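Local coordinates for protein BA42 (Bizionia argentinensis, PDB 4OA3) that is of unknown function but consists of a stand-alone TPM domain that binds two calcium ions, at residues A16-I21 and L114-I118; N27-I32 and L125-P130; E31-L36 and E138-S144; L62-L67 and I79-I85. One frame throughout, in Å; residues are numbered along the deposited sequence. Where two conformers were deposited one is given.

Contact 1: residues A16-I21 and L114-I118; sequences AIVDAI and LVDGI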
# COMPACT_ATOMS: atom_id res chain seq x y z
N ALA A 16 8.69 5.00 10.44
CA ALA A 16 7.68 5.99 10.10
C ALA A 16 6.62 5.40 9.17
O ALA A 16 5.42 5.68 9.29
CB ALA A 16 8.33 7.20 9.44
N ILE A 17 7.06 4.53 8.25
CA ILE A 17 6.14 3.88 7.32
C ILE A 17 5.24 2.90 8.01
O ILE A 17 4.03 2.89 7.79
CB ILE A 17 6.92 3.28 6.15
CG1 ILE A 17 7.58 4.43 5.30
CG2 ILE A 17 6.02 2.43 5.27
CD1 ILE A 17 8.69 3.96 4.44
N VAL A 18 5.82 2.05 8.87
CA VAL A 18 5.02 1.07 9.60
C VAL A 18 4.02 1.79 10.53
O VAL A 18 2.89 1.35 10.68
CB VAL A 18 5.96 0.10 10.37
CG1 VAL A 18 5.17 -0.81 11.31
CG2 VAL A 18 6.77 -0.74 9.39
N ASP A 19 4.45 2.90 11.14
CA ASP A 19 3.57 3.71 12.01
C ASP A 19 2.42 4.34 11.17
O ASP A 19 1.27 4.36 11.63
CB ASP A 19 4.35 4.87 12.67
CG ASP A 19 5.33 4.46 13.76
OD1 ASP A 19 5.30 3.29 14.16
OD2 ASP A 19 6.17 5.30 14.15
N ALA A 20 2.71 4.73 9.92
CA ALA A 20 1.68 5.29 9.02
C ALA A 20 0.63 4.23 8.67
O ALA A 20 -0.56 4.50 8.64
CB ALA A 20 2.32 5.84 7.76
N ILE A 21 1.07 2.97 8.46
CA ILE A 21 0.13 1.90 8.20
C ILE A 21 -0.77 1.70 9.42
O ILE A 21 -1.99 1.54 9.28
CB ILE A 21 0.85 0.57 7.82
CG1 ILE A 21 1.55 0.77 6.46
CG2 ILE A 21 -0.16 -0.58 7.75
CD1 ILE A 21 2.46 -0.35 6.00
N LEU A 114 5.81 7.34 0.56
CA LEU A 114 5.09 6.18 1.07
C LEU A 114 4.19 6.56 2.21
O LEU A 114 3.05 6.11 2.26
CB LEU A 114 6.09 5.12 1.51
CG LEU A 114 6.84 4.46 0.34
CD1 LEU A 114 7.94 3.55 0.84
CD2 LEU A 114 5.86 3.66 -0.55
N VAL A 115 4.64 7.40 3.14
CA VAL A 115 3.78 7.81 4.25
C VAL A 115 2.55 8.53 3.74
O VAL A 115 1.43 8.25 4.19
CB VAL A 115 4.57 8.71 5.22
CG1 VAL A 115 3.63 9.44 6.20
CG2 VAL A 115 5.61 7.89 5.98
N ASP A 116 2.74 9.47 2.81
CA ASP A 116 1.61 10.22 2.26
C ASP A 116 0.64 9.38 1.48
O ASP A 116 -0.59 9.56 1.59
CB ASP A 116 2.11 11.36 1.38
CG ASP A 116 2.80 12.49 2.13
OD1 ASP A 116 2.80 12.46 3.40
OD2 ASP A 116 3.33 13.39 1.47
N GLY A 117 1.15 8.40 0.74
CA GLY A 117 0.30 7.47 0.02
C GLY A 117 -0.49 6.60 0.96
O GLY A 117 -1.67 6.36 0.73
N ILE A 118 0.16 6.10 2.03
CA ILE A 118 -0.53 5.26 3.00
C ILE A 118 -1.67 6.06 3.65
O ILE A 118 -2.78 5.54 3.81
CB ILE A 118 0.49 4.71 4.03
CG1 ILE A 118 1.41 3.65 3.36
CG2 ILE A 118 -0.23 4.16 5.29
CD1 ILE A 118 2.68 3.40 4.09
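Ile17 of helix 11-24 is wedged against Leu114, Val115 and Ile118 of helix 110-128. From its CB the side chain splits into two branches. CG2, opposite the backbone N across the CA-CB bond, turns down the helix and lies 3.7 Å from Ile118 CD1, the two side chains meeting at about a right angle. CG1, swung to the side of the backbone N (chi1 -66°), passes Val115 CG2 at 4.0 Å and also skirts Leu114 CB. An extended chi2 then carries CD1 onward to Leu114 CD1, 3.7 Å away. These two helix segments run parallel, their axes 4° apart in direction and 9.0 Å at closest approach. They lie side by side on one face of the mixed beta sheet of this alpha/beta fold, where Leu114 and Ile118 also rest on Ile68 of strand 65-71. Trimming Ile17 to an alanine would probably open a gap among Leu114, Val115 and Ile118, leaving the Ile118 CD1 methyl with less to hold it. One turn further on, Ile118 takes over as the wedge. Its CG2 sits 3.4 Å from Ala20 O, over the peptide that leads into Ile21, and its CD1 reaches Ile21 CG1 at 3.7 Å. The small Ala20 probably allows this approach: its CB faces the neighbouring helix and fits between Ile118 CG2 and Val115 CG1, 4.1 Å from the latter. Ile21 also touches calcium-binding Asn141.

Contact 2: residues N27-I32 and L125-P130; sequences NTSGEI and LAKYFP. With CA (calcium ion), chain C; CA (calcium ion), chain B.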
# COMPACT_ATOMS: atom_id res chain seq x y z
N ASN A 27 -8.54 4.04 10.45
CA ASN A 27 -9.55 4.78 9.69
C ASN A 27 -10.38 3.89 8.80
O ASN A 27 -11.45 4.30 8.32
CB ASN A 27 -8.88 5.82 8.80
CG ASN A 27 -8.19 6.91 9.56
OD1 ASN A 27 -8.64 7.31 10.64
ND2 ASN A 27 -7.16 7.49 8.98
N THR A 28 -9.91 2.69 8.56
CA THR A 28 -10.60 1.76 7.66
C THR A 28 -10.40 0.32 8.11
O THR A 28 -9.45 0.05 8.83
CB THR A 28 -10.01 1.91 6.23
OG1 THR A 28 -10.69 1.04 5.32
CG2 THR A 28 -8.49 1.61 6.18
N SER A 29 -11.29 -0.58 7.66
CA SER A 29 -11.11 -2.01 7.86
C SER A 29 -10.15 -2.55 6.77
O SER A 29 -9.74 -3.71 6.84
CB SER A 29 -12.42 -2.77 7.80
OG SER A 29 -12.94 -2.76 6.49
N GLY A 30 -9.79 -1.73 5.78
CA GLY A 30 -8.81 -2.12 4.78
C GLY A 30 -7.44 -2.34 5.40
O GLY A 30 -7.12 -1.83 6.49
N GLU A 31 -6.65 -3.18 4.74
CA GLU A 31 -5.32 -3.55 5.22
C GLU A 31 -4.29 -3.16 4.21
O GLU A 31 -4.50 -3.40 3.02
CB GLU A 31 -5.27 -5.02 5.49
CG GLU A 31 -6.17 -5.48 6.64
CD GLU A 31 -5.54 -5.43 8.01
OE1 GLU A 31 -4.29 -5.56 8.09
OE2 GLU A 31 -6.28 -5.24 9.02
N ILE A 32 -3.21 -2.53 4.64
CA ILE A 32 -2.20 -1.98 3.74
C ILE A 32 -0.84 -2.58 3.98
O ILE A 32 -0.41 -2.67 5.11
CB ILE A 32 -2.12 -0.43 3.88
CG1 ILE A 32 -3.46 0.21 3.55
CG2 ILE A 32 -0.98 0.14 3.01
CD1 ILE A 32 -3.62 1.58 4.11
N LEU A 125 -9.97 4.22 1.36
CA LEU A 125 -10.61 2.97 1.76
C LEU A 125 -11.70 3.18 2.78
O LEU A 125 -12.70 2.46 2.75
CB LEU A 125 -9.56 2.00 2.32
CG LEU A 125 -8.61 1.45 1.26
CD1 LEU A 125 -7.38 0.83 1.95
CD2 LEU A 125 -9.31 0.43 0.37
N ALA A 126 -11.54 4.19 3.65
CA ALA A 126 -12.54 4.48 4.69
C ALA A 126 -13.91 4.79 4.10
O ALA A 126 -14.92 4.49 4.73
CB ALA A 126 -12.08 5.65 5.54
N LYS A 127 -13.93 5.32 2.88
CA LYS A 127 -15.18 5.67 2.21
C LYS A 127 -16.05 4.46 2.00
O LYS A 127 -17.26 4.52 2.18
CB LYS A 127 -14.89 6.38 0.89
CG LYS A 127 -16.13 6.72 0.10
CD LYS A 127 -15.85 7.78 -0.92
CE LYS A 127 -17.03 7.88 -1.86
NZ LYS A 127 -16.93 9.10 -2.71
N TYR A 128 -15.43 3.34 1.61
CA TYR A 128 -16.12 2.09 1.33
C TYR A 128 -16.02 1.02 2.41
O TYR A 128 -16.82 0.08 2.42
CB TYR A 128 -15.54 1.51 0.03
CG TYR A 128 -15.78 2.42 -1.15
CD1 TYR A 128 -16.94 2.31 -1.92
CD2 TYR A 128 -14.84 3.37 -1.54
CE1 TYR A 128 -17.19 3.17 -2.98
CE2 TYR A 128 -15.08 4.24 -2.60
CZ TYR A 128 -16.24 4.11 -3.35
OH TYR A 128 -16.51 4.95 -4.40
N PHE A 129 -15.04 1.13 3.30
CA PHE A 129 -14.72 0.10 4.29
C PHE A 129 -14.46 0.78 5.62
O PHE A 129 -13.31 0.96 6.04
CB PHE A 129 -13.48 -0.71 3.84
CG PHE A 129 -13.72 -1.46 2.56
CD1 PHE A 129 -14.53 -2.59 2.55
CD2 PHE A 129 -13.20 -1.01 1.36
CE1 PHE A 129 -14.83 -3.23 1.35
CE2 PHE A 129 -13.48 -1.67 0.17
CZ PHE A 129 -14.31 -2.75 0.17
N PRO A 130 -15.52 1.23 6.29
CA PRO A 130 -15.31 1.91 7.57
C PRO A 130 -14.71 1.03 8.66
O PRO A 130 -14.94 -0.16 8.70
CB PRO A 130 -16.70 2.44 7.94
CG PRO A 130 -17.64 1.60 7.21
CD PRO A 130 -16.96 1.14 5.95
CA CA C . -7.82 -4.19 10.42
CA CA B . -2.30 -4.59 8.94
O HOH W 1 -7.78 -2.20 9.11
O HOH W 2 -15.49 -2.26 7.10
O HOH W 3 -9.40 -5.28 8.90
O HOH W 4 -1.14 -4.69 6.85
O HOH W 5 -5.72 -3.37 11.45
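Thr28 and Ser29 both bind the carbonyl of Phe129, where the loop leading into strand 31-37 packs on the C-terminal end of helix 110-128 and the residues after it. Thr28 OG1 donates to Phe129 O at 2.7 Å, in the carbonyl plane and on a lone pair. Ser29 N reaches the same oxygen at 3.0 Å from above that plane, 43° out of it. Thr28 OG1 is placed for this by standing anti to its own backbone nitrogen (chi1 -179°), and it also accepts from Gly30 N at 2.9 Å, an ST turn. A valine at Thr28 would probably leave Gly30 N without its acceptor and the Phe129 carbonyl with one donor fewer. Water adds further links: one molecule joins Ser29 OG to Pro130 O, and another, bound to a calcium ion, lies 2.8 Å from Thr28 O and 2.7 Å from Gly30 O. Van der Waals contacts complete the interface. Leu125 CB lies against Thr28 OG1, Leu125 CD1 stands 4.3 Å from Ile32 CG1, and Ala126 CB is 3.2 Å from Asn27 O. A side chain at Gly30 would run into Leu125 CD1. With the Thr28 hydroxyl proton committed to Phe129 O, its oxygen is left to receive Gly30 N; this probably helps to hold the turn before Glu31, whose carbonyls face water of the calcium shell.

Contact 3: residues E31-L36 and E138-S144; sequences EIRVHL and ELPNTIS. With CA (calcium ion), chain B; CA (calcium ion), chain C.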
# COMPACT_ATOMS: atom_id res chain seq x y z
N GLU A 31 -6.65 -3.18 4.74
CA GLU A 31 -5.32 -3.55 5.22
C GLU A 31 -4.29 -3.16 4.21
O GLU A 31 -4.50 -3.40 3.02
CB GLU A 31 -5.27 -5.02 5.49
CG GLU A 31 -6.17 -5.48 6.64
CD GLU A 31 -5.54 -5.43 8.01
OE1 GLU A 31 -4.29 -5.56 8.09
OE2 GLU A 31 -6.28 -5.24 9.02
N ILE A 32 -3.21 -2.53 4.64
CA ILE A 32 -2.20 -1.98 3.74
C ILE A 32 -0.84 -2.58 3.98
O ILE A 32 -0.41 -2.67 5.11
CB ILE A 32 -2.12 -0.43 3.88
CG1 ILE A 32 -3.46 0.21 3.55
CG2 ILE A 32 -0.98 0.14 3.01
CD1 ILE A 32 -3.62 1.58 4.11
N ARG A 33 -0.12 -2.98 2.90
CA ARG A 33 1.29 -3.33 2.99
C ARG A 33 2.07 -2.69 1.88
O ARG A 33 1.52 -2.35 0.82
CB ARG A 33 1.55 -4.84 2.93
CG ARG A 33 0.92 -5.58 4.09
CD ARG A 33 1.41 -7.00 4.25
NE ARG A 33 2.82 -6.99 4.64
CZ ARG A 33 3.60 -8.06 4.65
NH1 ARG A 33 3.12 -9.24 4.28
NH2 ARG A 33 4.86 -7.95 5.01
N VAL A 34 3.35 -2.49 2.13
CA VAL A 34 4.33 -2.02 1.17
C VAL A 34 5.27 -3.16 0.87
O VAL A 34 5.70 -3.88 1.78
CB VAL A 34 5.11 -0.82 1.73
CG1 VAL A 34 6.27 -0.40 0.83
CG2 VAL A 34 4.19 0.36 1.98
N HIS A 35 5.63 -3.31 -0.43
CA HIS A 35 6.66 -4.25 -0.85
C HIS A 35 7.67 -3.47 -1.67
O HIS A 35 7.28 -2.75 -2.60
CB HIS A 35 6.13 -5.39 -1.69
CG HIS A 35 7.20 -6.28 -2.28
ND1 HIS A 35 7.71 -7.37 -1.58
CD2 HIS A 35 7.79 -6.24 -3.50
CE1 HIS A 35 8.55 -7.97 -2.43
NE2 HIS A 35 8.63 -7.33 -3.56
N LEU A 36 8.94 -3.62 -1.33
CA LEU A 36 10.02 -2.98 -2.05
C LEU A 36 10.90 -4.03 -2.72
O LEU A 36 11.25 -5.03 -2.10
CB LEU A 36 10.89 -2.17 -1.10
CG LEU A 36 10.15 -1.12 -0.20
CD1 LEU A 36 11.14 -0.37 0.69
CD2 LEU A 36 9.39 -0.11 -1.03
N GLU A 138 -5.48 -7.89 10.29
CA GLU A 138 -5.48 -9.11 9.48
C GLU A 138 -4.19 -9.43 8.77
O GLU A 138 -3.85 -10.60 8.63
CB GLU A 138 -6.64 -9.06 8.48
CG GLU A 138 -8.02 -9.04 9.14
CD GLU A 138 -9.16 -8.84 8.18
OE1 GLU A 138 -9.24 -7.74 7.59
OE2 GLU A 138 -10.01 -9.75 8.05
N LEU A 139 -3.47 -8.41 8.33
CA LEU A 139 -2.21 -8.57 7.62
C LEU A 139 -1.12 -7.86 8.39
O LEU A 139 -1.35 -6.78 8.91
CB LEU A 139 -2.27 -7.97 6.22
CG LEU A 139 -3.40 -8.49 5.31
CD1 LEU A 139 -3.36 -7.79 3.95
CD2 LEU A 139 -3.35 -9.99 5.12
N PRO A 140 0.11 -8.42 8.43
CA PRO A 140 1.20 -7.70 9.08
C PRO A 140 1.51 -6.35 8.44
O PRO A 140 1.24 -6.15 7.24
CB PRO A 140 2.39 -8.66 8.99
CG PRO A 140 2.05 -9.60 8.00
CD PRO A 140 0.56 -9.67 7.82
N ASN A 141 1.99 -5.41 9.24
CA ASN A 141 2.29 -4.07 8.76
C ASN A 141 3.75 -3.96 8.32
O ASN A 141 4.13 -2.93 7.79
CB ASN A 141 1.98 -3.05 9.81
CG ASN A 141 0.53 -3.02 10.23
OD1 ASN A 141 -0.37 -3.58 9.61
ND2 ASN A 141 0.29 -2.22 11.29
N THR A 142 4.52 -5.05 8.48
CA THR A 142 5.93 -5.16 8.06
C THR A 142 6.10 -4.78 6.62
O THR A 142 5.31 -5.25 5.78
CB THR A 142 6.34 -6.66 8.13
OG1 THR A 142 5.80 -7.28 9.26
CG2 THR A 142 7.83 -6.90 8.11
N ILE A 143 7.20 -4.10 6.28
CA ILE A 143 7.51 -3.83 4.88
C ILE A 143 8.11 -5.12 4.32
O ILE A 143 9.06 -5.68 4.90
CB ILE A 143 8.48 -2.65 4.73
CG1 ILE A 143 7.83 -1.37 5.31
CG2 ILE A 143 8.88 -2.43 3.23
CD1 ILE A 143 8.64 -0.15 5.12
N SER A 144 7.54 -5.61 3.24
CA SER A 144 8.01 -6.82 2.61
C SER A 144 9.15 -6.41 1.68
O SER A 144 9.04 -5.43 0.91
CB SER A 144 6.86 -7.46 1.83
OG SER A 144 7.33 -8.43 0.92
CA CA B . -2.30 -4.59 8.94
CA CA C . -7.82 -4.19 10.42
O HOH W 4 -1.14 -4.69 6.85
O HOH W 6 3.94 -3.03 4.88
O HOH W 3 -9.40 -5.28 8.90
O HOH W 1 -7.78 -2.20 9.11
O HOH W 5 -5.72 -3.37 11.45
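Glu31 bridges the two calcium ions and is met by Glu138 and Leu139 of the opposing loop. Its OE1 binds the chain B calcium at 2.4 Å and its OE2 the chain C calcium at 2.3 Å. Leu139 O and, at 2.3 Å, Asn141 OD1 join OE1 on the chain B ion, whose shell includes Glu25 and Asp137; Asp135 and Ile136 bind the other. One step out, two consecutive backbone amides steady the carboxylate: Leu139 N donates to Glu31 OE1 at 3.0 Å and Glu138 N to Glu31 OE2, both from well above the carboxylate plane. Ile32 O and Pro140 O share a water that is itself a calcium ligand. Further along, Arg33 bends at chi3 (67°) and grips the single oxygen Thr142 O side-on, through NH2 at 2.8 Å and NE at 3.2 Å, with that oxygen in the guanidinium plane. Pro140 CG lies over one guanidinium face, 3.9 Å from Arg33 NH1. Beyond it the loop becomes a short parallel strand: Ser144 N donates to Val34 O and Leu36 N to Ser144 O. His35 ND1 and Ser144 OG, 2.7 Å apart, share a hydrogen bond at the imidazole edge. Strand 31-37 thus lies between strand 65-71 and the outermost strand 144-145, with Ile143 resting on Ile17 of helix 11-24 and Val34 on Ile118 of helix 110-128.

Contact 4: residues L62-L67 and I79-I85; sequences LQNGVL and IYGDKGI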
# COMPACT_ATOMS: atom_id res chain seq x y z
N LEU A 62 -13.07 -9.02 4.14
CA LEU A 62 -13.75 -8.26 3.07
C LEU A 62 -12.96 -8.13 1.78
O LEU A 62 -13.37 -7.38 0.90
CB LEU A 62 -14.13 -6.86 3.58
CG LEU A 62 -15.03 -6.84 4.80
CD1 LEU A 62 -15.32 -5.41 5.23
CD2 LEU A 62 -16.35 -7.59 4.53
N GLN A 63 -11.85 -8.90 1.62
CA GLN A 63 -11.06 -8.87 0.38
C GLN A 63 -10.67 -7.43 0.07
O GLN A 63 -10.77 -6.96 -1.06
CB GLN A 63 -11.82 -9.54 -0.78
CG GLN A 63 -12.32 -10.92 -0.41
CD GLN A 63 -12.85 -11.65 -1.61
OE1 GLN A 63 -14.05 -11.61 -1.91
NE2 GLN A 63 -11.98 -12.29 -2.37
N ASN A 64 -10.19 -6.75 1.13
CA ASN A 64 -9.84 -5.35 1.05
C ASN A 64 -8.41 -5.01 1.44
O ASN A 64 -8.14 -3.95 1.97
CB ASN A 64 -10.86 -4.49 1.79
CG ASN A 64 -10.94 -4.80 3.26
OD1 ASN A 64 -10.35 -5.74 3.75
ND2 ASN A 64 -11.63 -3.95 4.00
N GLY A 65 -7.51 -5.94 1.18
CA GLY A 65 -6.08 -5.66 1.30
C GLY A 65 -5.61 -4.91 0.08
O GLY A 65 -6.16 -5.07 -1.02
N VAL A 66 -4.62 -4.05 0.26
CA VAL A 66 -4.02 -3.31 -0.84
C VAL A 66 -2.52 -3.34 -0.65
O VAL A 66 -2.04 -3.17 0.47
CB VAL A 66 -4.56 -1.87 -1.03
CG1 VAL A 66 -4.38 -1.03 0.23
CG2 VAL A 66 -3.91 -1.17 -2.23
N LEU A 67 -1.79 -3.62 -1.74
CA LEU A 67 -0.35 -3.62 -1.79
C LEU A 67 0.12 -2.38 -2.54
O LEU A 67 -0.33 -2.12 -3.66
CB LEU A 67 0.17 -4.86 -2.55
CG LEU A 67 1.68 -4.95 -2.72
CD1 LEU A 67 2.40 -5.05 -1.39
CD2 LEU A 67 2.04 -6.15 -3.59
N ILE A 79 -0.31 0.33 -7.23
CA ILE A 79 -1.23 0.17 -6.13
C ILE A 79 -2.14 -0.93 -6.60
O ILE A 79 -2.81 -0.80 -7.65
CB ILE A 79 -1.99 1.45 -5.83
CG1 ILE A 79 -1.02 2.57 -5.39
CG2 ILE A 79 -3.02 1.19 -4.75
CD1 ILE A 79 -1.60 3.99 -5.66
N TYR A 80 -2.11 -2.07 -5.90
CA TYR A 80 -2.90 -3.23 -6.24
C TYR A 80 -3.83 -3.56 -5.10
O TYR A 80 -3.38 -3.96 -4.03
CB TYR A 80 -1.95 -4.41 -6.53
CG TYR A 80 -2.66 -5.68 -6.96
CD1 TYR A 80 -3.21 -6.55 -6.03
CD2 TYR A 80 -2.84 -5.97 -8.31
CE1 TYR A 80 -4.02 -7.60 -6.42
CE2 TYR A 80 -3.58 -7.08 -8.71
CZ TYR A 80 -4.16 -7.90 -7.76
OH TYR A 80 -4.92 -8.99 -8.14
N GLY A 81 -5.12 -3.39 -5.33
CA GLY A 81 -6.15 -3.71 -4.37
C GLY A 81 -6.81 -5.04 -4.71
O GLY A 81 -6.88 -5.44 -5.88
N ASP A 82 -7.33 -5.71 -3.68
CA ASP A 82 -8.01 -7.00 -3.82
C ASP A 82 -9.42 -6.80 -4.39
O ASP A 82 -9.89 -5.67 -4.53
CB ASP A 82 -8.03 -7.75 -2.50
CG ASP A 82 -8.17 -9.26 -2.60
OD1 ASP A 82 -8.26 -9.79 -3.75
OD2 ASP A 82 -8.26 -9.91 -1.54
N LYS A 83 -10.07 -7.92 -4.72
CA LYS A 83 -11.37 -7.93 -5.38
C LYS A 83 -12.46 -7.16 -4.66
O LYS A 83 -13.30 -6.56 -5.33
CB LYS A 83 -11.84 -9.37 -5.63
CG LYS A 83 -13.05 -9.44 -6.56
CD LYS A 83 -13.39 -10.87 -6.94
CE LYS A 83 -14.68 -10.96 -7.73
NZ LYS A 83 -15.72 -11.73 -7.00
N GLY A 84 -12.47 -7.17 -3.34
CA GLY A 84 -13.47 -6.46 -2.56
C GLY A 84 -13.46 -4.98 -2.86
O GLY A 84 -14.51 -4.33 -2.96
N ILE A 85 -12.26 -4.42 -3.07
CA ILE A 85 -12.11 -3.04 -3.44
C ILE A 85 -12.57 -2.83 -4.87
O ILE A 85 -13.38 -1.95 -5.16
CB ILE A 85 -10.63 -2.59 -3.24
CG1 ILE A 85 -10.30 -2.60 -1.72
CG2 ILE A 85 -10.40 -1.18 -3.83
CD1 ILE A 85 -8.83 -2.69 -1.39
O HOH W 7 -9.45 -12.22 -1.04
O HOH W 8 -7.50 -8.86 0.82
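Val66 and Leu67 pair with Gly81 and Tyr80 in an antiparallel beta hairpin at one border of the mixed sheet, where the second strand passes through Asp82 into the short helix 83-86. Leu67 and Tyr80 form the hydrogen-bonded pair, with Leu67 N to Tyr80 O at 2.8 Å and a nearly straight return bond from Tyr80 N to Leu67 O (177°). Val66 and Gly81 form the non-hydrogen-bonded pair, and Asp82 N then bonds Gly65 O at 3.0 Å. Ile85 reaches from the helix with an extended chain, so that CD1 lies 3.6 Å from Gly65 O, and its CG1 rests beside Asn64. A side chain at Gly81 would be crowded by that same methyl. At the helix start, Gly84 N donates weakly to Gln63 O, and a side chain at Gly84 would clash with the carbonyls of Leu62 and Gln63. Tyr80 packs against Phe45 and Phe52 beyond the sheet. Asp82 OD1 accepts from Lys83 N at 2.8 Å, while Asp82 OD2 takes two waters, one shared with Gln63 NE2 and the other with Gly65 N. The Asp82 carboxylate therefore joins Gln63 and the first residue of strand 65-71, through water, to the helix start, which suggests a hydrated and probably ionised group.

Contacts 1, 2 and 3 each join an early segment to a late one: helix 11-24 with helix 110-128, then 27-32 with 125-130, then 31-36 with 138-144. Contact 4 is a local hairpin falling between their halves. Contacts 2 and 3 share Glu31, Ile32 and both calcium ions, though their centres lie 15 Å apart. Contact 1 sits about 10 Å from contact 3, centre to centre, and touches it through Ile21 on Asn141. Contact 4, about 17 Å from contact 1 centre to centre, adjoins contacts 2 and 3 through strands 65-71 and 31-37. The calcium ions thus join the region between helix 11-24 and strand 31-37 to the loop after helix 110-128, beside the sheet.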